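Local coordinates for hypothetical protein (Parabacteroides distasonis, PDB 4JM1) that is of unknown function but adopts a small alpha/beta fold resembling the prodomain of alpha-lytic protease, at residues Q43-A48 / K57-V62. Residues are numbered along the deposited sequence; the frame is centred on the assembly and turned at random.
With EDO (1,2-ethanediol), chain C.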
ATOM      1  N   GLN A  43      -8.213  -5.168   3.230  1.00 10.26           N
ATOM      2  CA  GLN A  43      -8.955  -4.077   3.878  1.00 11.21           C
ATOM      3  C   GLN A  43      -8.590  -2.710   3.293  1.00 10.34           C
ATOM      4  O   GLN A  43      -9.476  -1.877   3.057  1.00 11.17           O
ATOM      5  CB  GLN A  43      -8.739  -4.098   5.395  1.00 11.71           C
ATOM      6  CG  GLN A  43      -9.314  -5.343   6.077  1.00 15.07           C
ATOM      7  CD  GLN A  43     -10.809  -5.288   6.163  1.00 24.60           C
ATOM      8  OE1 GLN A  43     -11.541  -5.927   5.396  1.00 24.38           O
ATOM      9  NE2 GLN A  43     -11.282  -4.491   7.094  1.00 25.71           N
ATOM     10  N   PHE A  44      -7.303  -2.478   3.073  1.00 10.28           N
ATOM     11  CA  PHE A  44      -6.874  -1.254   2.446  1.00  9.75           C
ATOM     12  C   PHE A  44      -7.419  -1.125   1.012  1.00  9.76           C
ATOM     13  O   PHE A  44      -7.815  -0.043   0.572  1.00 10.86           O
ATOM     14  CB  PHE A  44      -5.356  -1.136   2.430  1.00 10.56           C
ATOM     15  CG  PHE A  44      -4.779  -0.422   3.619  1.00 10.38           C
ATOM     16  CD1 PHE A  44      -5.072   0.917   3.845  1.00 12.45           C
ATOM     17  CD2 PHE A  44      -3.879  -1.059   4.459  1.00 11.42           C
ATOM     18  CE1 PHE A  44      -4.530   1.599   4.921  1.00 12.58           C
ATOM     19  CE2 PHE A  44      -3.310  -0.383   5.542  1.00 13.29           C
ATOM     20  CZ  PHE A  44      -3.642   0.943   5.779  1.00 13.69           C
ATOM     21  N   LEU A  45      -7.411  -2.226   0.257  1.00  9.36           N
ATOM     22  CA  LEU A  45      -7.927  -2.154  -1.123  1.00 10.72           C
ATOM     23  C   LEU A  45      -9.397  -1.766  -1.125  1.00 11.61           C
ATOM     24  O   LEU A  45      -9.826  -0.905  -1.881  1.00 13.03           O
ATOM     25  CB  LEU A  45      -7.703  -3.477  -1.854  1.00 11.82           C
ATOM     26  CG  LEU A  45      -8.140  -3.574  -3.315  1.00 11.56           C
ATOM     27  CD1 LEU A  45      -7.487  -2.498  -4.192  1.00 14.86           C
ATOM     28  CD2 LEU A  45      -7.885  -5.002  -3.851  1.00 14.10           C
ATOM     29  N   GLU A  46     -10.172  -2.392  -0.249  1.00 10.45           N
ATOM     30  CA  GLU A  46     -11.591  -2.056  -0.146  1.00 11.59           C
ATOM     31  C   GLU A  46     -11.800  -0.592   0.256  1.00 11.27           C
ATOM     32  O   GLU A  46     -12.681   0.102  -0.281  1.00 12.94           O
ATOM     33  CB  GLU A  46     -12.286  -3.001   0.863  1.00 14.17           C
ATOM     34  CG  GLU A  46     -13.793  -2.769   1.065  1.00 23.11           C
ATOM     35  CD  GLU A  46     -14.439  -3.748   2.068  1.00 33.54           C
ATOM     36  OE1 GLU A  46     -13.926  -4.885   2.226  1.00 37.47           O
ATOM     37  OE2 GLU A  46     -15.464  -3.374   2.697  1.00 37.35           O
ATOM     38  N   GLU A  47     -11.023  -0.120   1.216  1.00 11.15           N
ATOM     39  CA  GLU A  47     -11.160   1.254   1.671  1.00 11.92           C
ATOM     40  C   GLU A  47     -10.779   2.253   0.594  1.00 10.54           C
ATOM     41  O   GLU A  47     -11.475   3.240   0.411  1.00 10.95           O
ATOM     42  CB  GLU A  47     -10.295   1.472   2.885  1.00 11.40           C
ATOM     43  CG  GLU A  47     -10.491   2.814   3.545  1.00 11.83           C
ATOM     44  CD  GLU A  47      -9.635   2.971   4.807  1.00 12.49           C
ATOM     45  OE1 GLU A  47      -8.417   3.308   4.693  1.00 13.98           O
ATOM     46  OE2 GLU A  47     -10.194   2.691   5.907  1.00 18.92           O
ATOM     47  N   ALA A  48      -9.674   2.007  -0.115  1.00 10.55           N
ATOM     48  CA  ALA A  48      -9.245   2.888  -1.191  1.00 10.14           C
ATOM     49  C   ALA A  48     -10.397   3.002  -2.225  1.00 11.28           C
ATOM     50  O   ALA A  48     -10.706   4.090  -2.664  1.00 11.75           O
ATOM     51  CB  ALA A  48      -7.962   2.356  -1.853  1.00 11.86           C
ATOM     52  N   LYS A  57      -4.753  -2.054  -9.436  1.00 14.14           N
ATOM     53  CA  LYS A  57      -4.624  -3.504  -9.632  1.00 15.09           C
ATOM     54  C   LYS A  57      -4.642  -4.266  -8.325  1.00 14.27           C
ATOM     55  O   LYS A  57      -4.957  -5.451  -8.293  1.00 15.86           O
ATOM     56  CB  LYS A  57      -3.341  -3.820 -10.390  1.00 16.79           C
ATOM     57  CG  LYS A  57      -3.426  -3.362 -11.823  1.00 19.99           C
ATOM     58  CD  LYS A  57      -2.255  -3.848 -12.612  1.00 21.97           C
ATOM     59  CE  LYS A  57      -2.359  -3.360 -14.030  1.00 28.08           C
ATOM     60  NZ  LYS A  57      -1.040  -3.489 -14.697  1.00 35.48           N
ATOM     61  N   GLY A  58      -4.287  -3.583  -7.233  1.00 13.46           N
ATOM     62  CA  GLY A  58      -4.263  -4.244  -5.956  1.00 11.87           C
ATOM     63  C   GLY A  58      -3.547  -3.368  -4.950  1.00 11.56           C
ATOM     64  O   GLY A  58      -3.126  -2.263  -5.284  1.00 12.47           O
ATOM     65  N   VAL A  59      -3.433  -3.871  -3.724  1.00 11.28           N
ATOM     66  CA  VAL A  59      -2.627  -3.285  -2.654  1.00 10.83           C
ATOM     67  C   VAL A  59      -1.517  -4.260  -2.290  1.00 11.39           C
ATOM     68  O   VAL A  59      -1.749  -5.489  -2.195  1.00 11.10           O
ATOM     69  CB  VAL A  59      -3.485  -2.970  -1.422  1.00 10.52           C
ATOM     70  CG1 VAL A  59      -2.629  -2.778  -0.133  1.00 11.09           C
ATOM     71  CG2 VAL A  59      -4.346  -1.742  -1.735  1.00 10.60           C
ATOM     72  N   LEU A  60      -0.329  -3.690  -2.070  1.00  9.41           N
ATOM     73  CA  LEU A  60       0.842  -4.410  -1.609  1.00  9.14           C
ATOM     74  C   LEU A  60       1.244  -3.805  -0.275  1.00  9.82           C
ATOM     75  O   LEU A  60       1.355  -2.578  -0.171  1.00 11.70           O
ATOM     76  CB  LEU A  60       2.011  -4.337  -2.617  1.00  9.95           C
ATOM     77  CG  LEU A  60       1.620  -4.728  -4.040  1.00 10.40           C
ATOM     78  CD1 LEU A  60       2.785  -4.364  -4.984  1.00 11.62           C
ATOM     79  CD2 LEU A  60       1.203  -6.209  -4.144  1.00 11.53           C
ATOM     80  N   ILE A  61       1.491  -4.656   0.724  1.00 10.14           N
ATOM     81  CA  ILE A  61       2.030  -4.224   2.006  1.00  9.45           C
ATOM     82  C   ILE A  61       3.523  -4.503   2.051  1.00  9.36           C
ATOM     83  O   ILE A  61       3.963  -5.574   1.658  1.00 10.71           O
ATOM     84  CB  ILE A  61       1.335  -4.915   3.204  1.00  9.41           C
ATOM     85  CG1 ILE A  61      -0.204  -4.817   3.078  1.00 11.30           C
ATOM     86  CG2 ILE A  61       1.876  -4.340   4.557  1.00 10.54           C
ATOM     87  CD1 ILE A  61      -0.823  -3.426   3.190  1.00 13.18           C
ATOM     88  N   VAL A  62       4.282  -3.496   2.474  1.00 10.01           N
ATOM     89  CA  VAL A  62       5.700  -3.634   2.710  1.00  9.59           C
ATOM     90  C   VAL A  62       6.047  -3.112   4.121  1.00 10.84           C
ATOM     91  O   VAL A  62       5.239  -2.434   4.771  1.00 11.47           O
ATOM     92  CB  VAL A  62       6.528  -2.830   1.627  1.00 10.57           C
ATOM     93  CG1 VAL A  62       6.276  -3.382   0.196  1.00 10.75           C
ATOM     94  CG2 VAL A  62       6.309  -1.322   1.710  1.00 11.54           C
TER
HETATM   95  C1  EDO C 201      -6.849  -0.916   7.377  1.00 31.67           C
HETATM   96  O1  EDO C 201      -6.434  -0.120   8.502  1.00 35.72           O
HETATM   97  C2  EDO C 201      -7.780  -0.150   6.460  1.00 32.85           C
HETATM   98  O2  EDO C 201      -8.859   0.407   7.238  1.00 38.65           O
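Val59 presses both of its methyl branches against the helix, and the contact is apolar throughout, with no hydrogen bond between residues 43-48 and 57-62. CG2 comes closer to the helix, lying 3.7 Å from Leu45 CA and 3.8 Å from Leu45 CB, so that it rests on helix backbone as much as on side chain. CG1 meets Phe44 CB at 4.1 Å. Leu45 runs past Val59 in the opposite direction; with its CG anti to the backbone N (chi1 -178°), it brings CD1 to 4.1 Å from Gly58 CA. Further along the strand, Ile61 CD1 approaches Phe44 CD2 obliquely at 4.1 Å, the two side chains crossing at about a right angle. Ile9 and Ile27 also touch Phe44.

A 1,2-ethanediol, probably from the crystallisation liquor, lies over one face of the Phe44 ring, with EDO C1 3.9 Å above the ring plane, over its centre. Its O2 donates a hydrogen bond to Glu47 OE2 (3.0 Å), while Glu47 OE1 is hydrogen-bonded to Tyr5 OH. Were Phe44 an alanine, the ring would be gone, and the space between helix and Ile61 would probably open as a gap.

The axes of segments 43-48 and 58-62 approach to 7.7 Å, with an angle of 137° between their N-to-C directions. This is the packing of a beta-alpha-beta crossover, in which helix 38-50 links the parallel neighbours 24-29 and 58-63 and packs against these strands of the mixed sheet.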